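Local coordinates for catechol O-methyltransferase (Niastella koreensis, PDB 7CVW), which transfers the methyl group of S-adenosyl-L-methionine to a hydroxyl of catechol-like compounds in a magnesium-dependent reaction, and methylates protocatechuic acid at the meta and para positions equally, at residues K117-L122 and F149-R154; Y70-M75 and G83-L88. All blocks are in the same frame, centred on the assembly; numbering follows the deposited sequence.

Contact 1 of 2, residues K117-L122 and F149-R154; sequences KAIDIL and FQWALR. With SAH (S-adenosyl-L-homocysteine), chain E.
Leu122 lies against one face of the Trp151 indole, a compact example of how an aliphatic side chain and a flat ring can join two helices without any hydrogen bond between 117-122 and 149-154. The CB of Leu122 sits over the five-membered ring, 4.2 Å from its centroid and 27° off the ring normal, displaced toward the rim; this is a CH-pi contact. Its branch runs on past the root of the indole, where Leu122 CD1 comes within 3.7 Å of Trp151 CB. Trp151 swings its CG anti to the carbonyl carbon (chi1 -77°), which directs the indole toward the other helix, and the turn about CB-CG sets its face to Leu122. Ile119, one turn earlier, comes in at about a right angle to the tryptophan. Its CG1 is anti to the backbone N, carrying CD1 to 3.9 Å from Trp151 CD1, an oblique apolar touch.

The same helix start meets the ligand: Ala118 N donates to N1 of the S-adenosylhomocysteine adenine at 2.9 Å, with an N-H...N angle of 160°. Lys117 is the N-cap, and its carbonyl accepts from both Asp120 N and Ile121 N. Tyr148 also touches Ala118, Ile119 and Leu122, extending the seam between helices 118-128 and 145-154, while Phe149, Ala152 and Leu153 of the second helix pack on Ile162 of strand 160-165.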
loop_
_atom_site.group_PDB
_atom_site.type_symbol
_atom_site.label_atom_id
_atom_site.label_comp_id
_atom_site.label_asym_id
_atom_site.label_seq_id
_atom_site.Cartn_x
_atom_site.Cartn_y
_atom_site.Cartn_z
ATOM N N LYS A 117 7.498 19.915 -20.010
ATOM C CA LYS A 117 8.092 18.567 -19.841
ATOM C C LYS A 117 8.628 18.415 -18.421
ATOM O O LYS A 117 9.391 19.290 -17.915
ATOM C CB LYS A 117 9.185 18.319 -20.878
ATOM C CG LYS A 117 8.669 18.209 -22.296
ATOM C CD LYS A 117 9.699 17.752 -23.267
ATOM C CE LYS A 117 9.075 17.488 -24.622
ATOM N NZ LYS A 117 10.039 16.852 -25.549
ATOM N N ALA A 118 8.342 17.289 -17.779
ATOM C CA ALA A 118 8.873 17.044 -16.427
ATOM C C ALA A 118 10.402 17.107 -16.440
ATOM O O ALA A 118 10.952 17.601 -15.460
ATOM C CB ALA A 118 8.374 15.726 -15.908
ATOM N N ILE A 119 11.085 16.641 -17.488
ATOM C CA ILE A 119 12.579 16.618 -17.456
ATOM C C ILE A 119 13.120 18.061 -17.509
ATOM O O ILE A 119 14.248 18.277 -17.082
ATOM C CB ILE A 119 13.146 15.698 -18.557
ATOM C CG1 ILE A 119 14.511 15.134 -18.147
ATOM C CG2 ILE A 119 13.202 16.408 -19.889
ATOM C CD1 ILE A 119 14.430 14.102 -17.076
ATOM N N ASP A 120 12.341 19.024 -18.002
ATOM C CA ASP A 120 12.719 20.458 -18.037
ATOM C C ASP A 120 12.356 21.097 -16.688
ATOM O O ASP A 120 13.098 21.976 -16.208
ATOM C CB ASP A 120 12.014 21.194 -19.180
ATOM C CG ASP A 120 12.449 20.805 -20.589
ATOM O OD1 ASP A 120 13.594 20.356 -20.734
ATOM O OD2 ASP A 120 11.634 20.959 -21.531
ATOM N N ILE A 121 11.226 20.719 -16.104
ATOM C CA ILE A 121 10.723 21.393 -14.871
ATOM C C ILE A 121 11.414 20.860 -13.610
ATOM O O ILE A 121 11.605 21.630 -12.659
ATOM C CB ILE A 121 9.184 21.344 -14.810
ATOM C CG1 ILE A 121 8.577 22.147 -15.964
ATOM C CG2 ILE A 121 8.682 21.847 -13.457
ATOM C CD1 ILE A 121 7.096 21.853 -16.169
ATOM N N LEU A 122 11.747 19.583 -13.551
ATOM C CA LEU A 122 12.395 19.002 -12.351
ATOM C C LEU A 122 13.645 19.806 -11.993
ATOM O O LEU A 122 13.800 20.164 -10.814
ATOM C CB LEU A 122 12.655 17.510 -12.593
ATOM C CG LEU A 122 11.396 16.648 -12.447
ATOM C CD1 LEU A 122 11.564 15.279 -13.083
ATOM C CD2 LEU A 122 10.959 16.516 -10.992
ATOM N N PHE A 149 13.020 9.405 -11.336
ATOM C CA PHE A 149 13.297 8.908 -9.977
ATOM C C PHE A 149 14.577 9.569 -9.439
ATOM O O PHE A 149 14.616 9.932 -8.256
ATOM C CB PHE A 149 13.404 7.393 -9.953
ATOM C CG PHE A 149 13.335 6.790 -8.577
ATOM C CD1 PHE A 149 12.111 6.516 -7.991
ATOM C CD2 PHE A 149 14.490 6.525 -7.857
ATOM C CE1 PHE A 149 12.021 5.925 -6.738
ATOM C CE2 PHE A 149 14.399 5.940 -6.599
ATOM C CZ PHE A 149 13.173 5.648 -6.040
ATOM N N GLN A 150 15.600 9.754 -10.276
ATOM C CA GLN A 150 16.848 10.405 -9.810
ATOM C C GLN A 150 16.558 11.848 -9.410
ATOM O O GLN A 150 17.052 12.290 -8.394
ATOM C CB GLN A 150 17.936 10.363 -10.878
ATOM C CG GLN A 150 18.215 8.967 -11.408
ATOM C CD GLN A 150 18.421 7.914 -10.350
ATOM O OE1 GLN A 150 19.123 8.125 -9.361
ATOM N NE2 GLN A 150 17.780 6.769 -10.555
ATOM N N TRP A 151 15.758 12.572 -10.182
ATOM C CA TRP A 151 15.341 13.946 -9.830
ATOM C C TRP A 151 14.491 13.930 -8.567
ATOM O O TRP A 151 14.678 14.780 -7.694
ATOM C CB TRP A 151 14.602 14.577 -11.008
ATOM C CG TRP A 151 15.506 15.036 -12.111
ATOM C CD1 TRP A 151 15.636 14.491 -13.346
ATOM C CD2 TRP A 151 16.451 16.121 -12.053
ATOM N NE1 TRP A 151 16.575 15.175 -14.074
ATOM C CE2 TRP A 151 17.092 16.175 -13.307
ATOM C CE3 TRP A 151 16.803 17.054 -11.072
ATOM C CZ2 TRP A 151 18.072 17.116 -13.617
ATOM C CZ3 TRP A 151 17.766 17.993 -11.377
ATOM C CH2 TRP A 151 18.398 18.010 -12.625
ATOM N N ALA A 152 13.596 12.961 -8.429
ATOM C CA ALA A 152 12.741 12.834 -7.232
ATOM C C ALA A 152 13.639 12.724 -5.992
ATOM O O ALA A 152 13.352 13.395 -4.976
ATOM C CB ALA A 152 11.801 11.665 -7.377
ATOM N N LEU A 153 14.727 11.959 -6.052
ATOM C CA LEU A 153 15.631 11.823 -4.874
ATOM C C LEU A 153 16.255 13.178 -4.522
ATOM O O LEU A 153 16.398 13.490 -3.328
ATOM C CB LEU A 153 16.702 10.780 -5.193
ATOM C CG LEU A 153 16.194 9.344 -5.258
ATOM C CD1 LEU A 153 17.332 8.406 -5.657
ATOM C CD2 LEU A 153 15.617 8.910 -3.935
ATOM N N ARG A 154 16.607 13.973 -5.524
ATOM C CA ARG A 154 17.170 15.329 -5.300
ATOM C C ARG A 154 16.136 16.221 -4.594
ATOM O O ARG A 154 16.534 17.204 -3.992
ATOM C CB ARG A 154 17.617 15.921 -6.634
ATOM C CG ARG A 154 18.928 15.357 -7.155
ATOM C CD ARG A 154 20.058 16.319 -6.846
ATOM N NE ARG A 154 20.462 17.027 -8.052
ATOM C CZ ARG A 154 20.936 18.268 -8.093
ATOM N NH1 ARG A 154 21.044 18.994 -6.989
ATOM N NH2 ARG A 154 21.281 18.784 -9.257
HETATM N N SAH E . -1.867 10.813 -12.787
HETATM C CA SAH E . -3.003 10.972 -13.716
HETATM C CB SAH E . -2.712 10.277 -15.055
HETATM C CG SAH E . -1.503 10.787 -15.767
HETATM S SD SAH E . -1.626 10.131 -17.481
HETATM C C SAH E . -4.222 10.354 -13.028
HETATM O O SAH E . -5.224 10.973 -13.014
HETATM O OXT SAH E . -4.062 9.273 -12.575
HETATM C "C5'" SAH E . -0.006 10.646 -18.134
HETATM C "C4'" SAH E . 0.075 12.138 -18.300
HETATM O "O4'" SAH E . 1.459 12.451 -18.495
HETATM C "C3'" SAH E . -0.659 12.737 -19.521
HETATM O "O3'" SAH E . -1.522 13.801 -19.168
HETATM C "C2'" SAH E . 0.472 13.228 -20.428
HETATM O "O2'" SAH E . 0.139 14.350 -21.199
HETATM C "C1'" SAH E . 1.539 13.520 -19.390
HETATM N N9 SAH E . 2.885 13.600 -19.908
HETATM C C8 SAH E . 3.405 12.971 -21.000
HETATM N N7 SAH E . 4.651 13.281 -21.226
HETATM C C5 SAH E . 4.977 14.172 -20.223
HETATM C C6 SAH E . 6.162 14.862 -19.901
HETATM N N6 SAH E . 7.270 14.781 -20.608
HETATM N N1 SAH E . 6.135 15.674 -18.841
HETATM C C2 SAH E . 5.006 15.764 -18.138
HETATM N N3 SAH E . 3.839 15.183 -18.355
HETATM C C4 SAH E . 3.891 14.369 -19.403
#

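Contact 2 of 2, residues Y70-M75 and G83-L88; sequences YSTIWM and GRLITL. With SAH (S-adenosyl-L-homocysteine), chain E.
Thr72 turns OG1 beside its backbone N (chi1 -39°), leaving the methyl CG2 anti to that N, and Leu85 holds CG anti to its own N (chi1 -170°); these torsions bring Thr72 CG2 and Leu85 CD2 to 3.7 Å. The two side chains meet obliquely, branch against branch. The other methyl of Leu85, CD1, reaches the next turn of the helix and rests 3.9 Å from Met75 CB, so that one leucine spans both residues. Further along the strand the methyls Thr72 CG2 and Thr87 CG2 stand 4.2 Å apart, a looser touch. The polar ends of both threonines are buried yet satisfied: the OG1 atoms of Thr72 and Thr87 each hydrogen-bond to OE1 of Glu63, and one carboxylate oxygen thus ties helix to strand where their methyls pack.

At the N-terminal end of the helix Ser71 grips the ligand twice. Its backbone N donates to O of S-adenosylhomocysteine at 3.2 Å, and its OG accepts from the ligand amino N at 2.9 Å. Ser71 OG also bonds to Glu63 OE2.

Helix 70-75 and strand 84-88 run nearly antiparallel, at 167°, with axes 10.0 Å apart. This is the second half of the beta-alpha-beta unit 60-64, 70-76, 84-89, the Rossmann-like unit whose helix start, here at Ser71, meets the amino-acid end of the cofactor.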
loop_
_atom_site.group_PDB
_atom_site.type_symbol
_atom_site.label_atom_id
_atom_site.label_comp_id
_atom_site.label_asym_id
_atom_site.label_seq_id
_atom_site.Cartn_x
_atom_site.Cartn_y
_atom_site.Cartn_z
ATOM N N TYR A 70 -7.396 13.898 -11.813
ATOM C CA TYR A 70 -8.164 12.907 -11.006
ATOM C C TYR A 70 -7.297 12.459 -9.820
ATOM O O TYR A 70 -7.703 12.564 -8.648
ATOM C CB TYR A 70 -8.658 11.766 -11.893
ATOM C CG TYR A 70 -9.558 10.821 -11.158
ATOM C CD1 TYR A 70 -9.010 9.756 -10.483
ATOM C CD2 TYR A 70 -10.929 11.013 -11.107
ATOM C CE1 TYR A 70 -9.795 8.868 -9.760
ATOM C CE2 TYR A 70 -11.728 10.141 -10.381
ATOM C CZ TYR A 70 -11.160 9.074 -9.714
ATOM O OH TYR A 70 -11.925 8.250 -8.952
ATOM N N SER A 71 -6.090 11.957 -10.085
ATOM C CA SER A 71 -5.155 11.525 -9.013
ATOM C C SER A 71 -4.832 12.739 -8.145
ATOM O O SER A 71 -4.720 12.576 -6.917
ATOM C CB SER A 71 -3.904 10.885 -9.530
ATOM O OG SER A 71 -3.233 11.726 -10.443
ATOM N N THR A 72 -4.672 13.910 -8.771
ATOM C CA THR A 72 -4.322 15.179 -8.101
ATOM C C THR A 72 -5.355 15.511 -7.019
ATOM O O THR A 72 -4.984 15.878 -5.884
ATOM C CB THR A 72 -4.239 16.289 -9.148
ATOM O OG1 THR A 72 -3.625 15.744 -10.326
ATOM C CG2 THR A 72 -3.489 17.474 -8.570
ATOM N N ILE A 73 -6.630 15.407 -7.355
ATOM C CA ILE A 73 -7.712 15.739 -6.385
ATOM C C ILE A 73 -7.650 14.785 -5.186
ATOM O O ILE A 73 -7.771 15.245 -4.048
ATOM C CB ILE A 73 -9.080 15.700 -7.082
ATOM C CG1 ILE A 73 -9.182 16.867 -8.069
ATOM C CG2 ILE A 73 -10.217 15.704 -6.075
ATOM C CD1 ILE A 73 -10.278 16.736 -9.101
ATOM N N TRP A 74 -7.560 13.477 -5.420
ATOM C CA TRP A 74 -7.451 12.473 -4.329
ATOM C C TRP A 74 -6.291 12.848 -3.399
ATOM O O TRP A 74 -6.479 12.925 -2.165
ATOM C CB TRP A 74 -7.256 11.086 -4.921
ATOM C CG TRP A 74 -8.512 10.379 -5.327
ATOM C CD1 TRP A 74 -8.924 10.079 -6.594
ATOM C CD2 TRP A 74 -9.490 9.821 -4.440
ATOM N NE1 TRP A 74 -10.085 9.368 -6.551
ATOM C CE2 TRP A 74 -10.460 9.195 -5.240
ATOM C CE3 TRP A 74 -9.623 9.781 -3.050
ATOM C CZ2 TRP A 74 -11.572 8.548 -4.689
ATOM C CZ3 TRP A 74 -10.731 9.165 -2.509
ATOM C CH2 TRP A 74 -11.664 8.520 -3.318
ATOM N N MET A 75 -5.100 13.095 -3.923
ATOM C CA MET A 75 -3.937 13.387 -3.040
ATOM C C MET A 75 -4.064 14.769 -2.394
ATOM O O MET A 75 -3.748 14.880 -1.214
ATOM C CB MET A 75 -2.611 13.287 -3.795
ATOM C CG MET A 75 -2.335 11.864 -4.216
ATOM S SD MET A 75 -0.700 11.688 -4.990
ATOM C CE MET A 75 -0.976 12.530 -6.541
ATOM N N GLY A 83 -0.949 23.373 3.014
ATOM C CA GLY A 83 -0.179 22.400 2.219
ATOM C C GLY A 83 -0.231 22.735 0.745
ATOM O O GLY A 83 -1.070 23.544 0.328
ATOM N N ARG A 84 0.646 22.130 -0.049
ATOM C CA ARG A 84 0.754 22.435 -1.486
ATOM C C ARG A 84 0.997 21.152 -2.263
ATOM O O ARG A 84 1.701 20.250 -1.763
ATOM C CB ARG A 84 1.893 23.430 -1.734
ATOM C CG ARG A 84 1.678 24.806 -1.115
ATOM C CD ARG A 84 0.538 25.574 -1.769
ATOM N NE ARG A 84 0.322 26.882 -1.155
ATOM C CZ ARG A 84 -0.518 27.154 -0.152
ATOM N NH1 ARG A 84 -1.276 26.217 0.395
ATOM N NH2 ARG A 84 -0.600 28.396 0.300
ATOM N N LEU A 85 0.419 21.080 -3.449
ATOM C CA LEU A 85 0.742 20.022 -4.427
ATOM C C LEU A 85 1.154 20.698 -5.735
ATOM O O LEU A 85 0.418 21.533 -6.273
ATOM C CB LEU A 85 -0.467 19.104 -4.591
ATOM C CG LEU A 85 -0.228 17.824 -5.394
ATOM C CD1 LEU A 85 -1.219 16.753 -4.982
ATOM C CD2 LEU A 85 -0.311 18.084 -6.880
ATOM N N ILE A 86 2.329 20.360 -6.219
ATOM C CA ILE A 86 2.820 20.818 -7.546
ATOM C C ILE A 86 2.676 19.642 -8.515
ATOM O O ILE A 86 3.105 18.551 -8.182
ATOM C CB ILE A 86 4.277 21.297 -7.430
ATOM C CG1 ILE A 86 4.397 22.465 -6.443
ATOM C CG2 ILE A 86 4.793 21.650 -8.805
ATOM C CD1 ILE A 86 5.825 22.895 -6.168
ATOM N N THR A 87 2.001 19.836 -9.641
ATOM C CA THR A 87 1.806 18.740 -10.629
ATOM C C THR A 87 2.327 19.221 -11.972
ATOM O O THR A 87 2.085 20.405 -12.317
ATOM C CB THR A 87 0.347 18.274 -10.609
ATOM O OG1 THR A 87 0.195 17.136 -11.474
ATOM C CG2 THR A 87 -0.615 19.370 -10.995
ATOM N N LEU A 88 2.999 18.338 -12.701
ATOM C CA LEU A 88 3.679 18.673 -13.974
ATOM C C LEU A 88 2.927 18.007 -15.121
ATOM O O LEU A 88 2.580 16.822 -15.022
ATOM C CB LEU A 88 5.125 18.201 -13.934
ATOM C CG LEU A 88 5.938 18.605 -12.711
ATOM C CD1 LEU A 88 7.416 18.258 -12.879
ATOM C CD2 LEU A 88 5.727 20.042 -12.311
HETATM N N SAH E . -1.867 10.813 -12.787
HETATM C CA SAH E . -3.003 10.972 -13.716
HETATM C CB SAH E . -2.712 10.277 -15.055
HETATM C CG SAH E . -1.503 10.787 -15.767
HETATM S SD SAH E . -1.626 10.131 -17.481
HETATM C C SAH E . -4.222 10.354 -13.028
HETATM O O SAH E . -5.224 10.973 -13.014
HETATM O OXT SAH E . -4.062 9.273 -12.575
HETATM C "C5'" SAH E . -0.006 10.646 -18.134
HETATM C "C4'" SAH E . 0.075 12.138 -18.300
HETATM O "O4'" SAH E . 1.459 12.451 -18.495
HETATM C "C3'" SAH E . -0.659 12.737 -19.521
HETATM O "O3'" SAH E . -1.522 13.801 -19.168
HETATM C "C2'" SAH E . 0.472 13.228 -20.428
HETATM O "O2'" SAH E . 0.139 14.350 -21.199
HETATM C "C1'" SAH E . 1.539 13.520 -19.390
HETATM N N9 SAH E . 2.885 13.600 -19.908
HETATM C C8 SAH E . 3.405 12.971 -21.000
HETATM N N7 SAH E . 4.651 13.281 -21.226
HETATM C C5 SAH E . 4.977 14.172 -20.223
HETATM C C6 SAH E . 6.162 14.862 -19.901
HETATM N N6 SAH E . 7.270 14.781 -20.608
HETATM N N1 SAH E . 6.135 15.674 -18.841
HETATM C C2 SAH E . 5.006 15.764 -18.138
HETATM N N3 SAH E . 3.839 15.183 -18.355
HETATM C C4 SAH E . 3.891 14.369 -19.403
#

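In the fold
Two helix starts serve one ligand. Contact 1 takes the adenine of S-adenosylhomocysteine and contact 2 its amino-acid end, with centres 16 Å apart; Glu89, the last residue of the strand that contact 2 uses, is a further ligand partner. The contacts come in series along the chain, yet they meet directly: Ile121 CG2 of 117-122 packs on Leu88 CD2 of 83-88 at 3.6 Å, and Ala118 CA lies 4.0 Å from Leu88 CD1. Asp139, which binds both the cofactor and magnesium, has its side chain about 12 Å from that of Leu122, while the side chain of Met75 is about 10 Å from the metal. Both contacts touch the bound cofactor product.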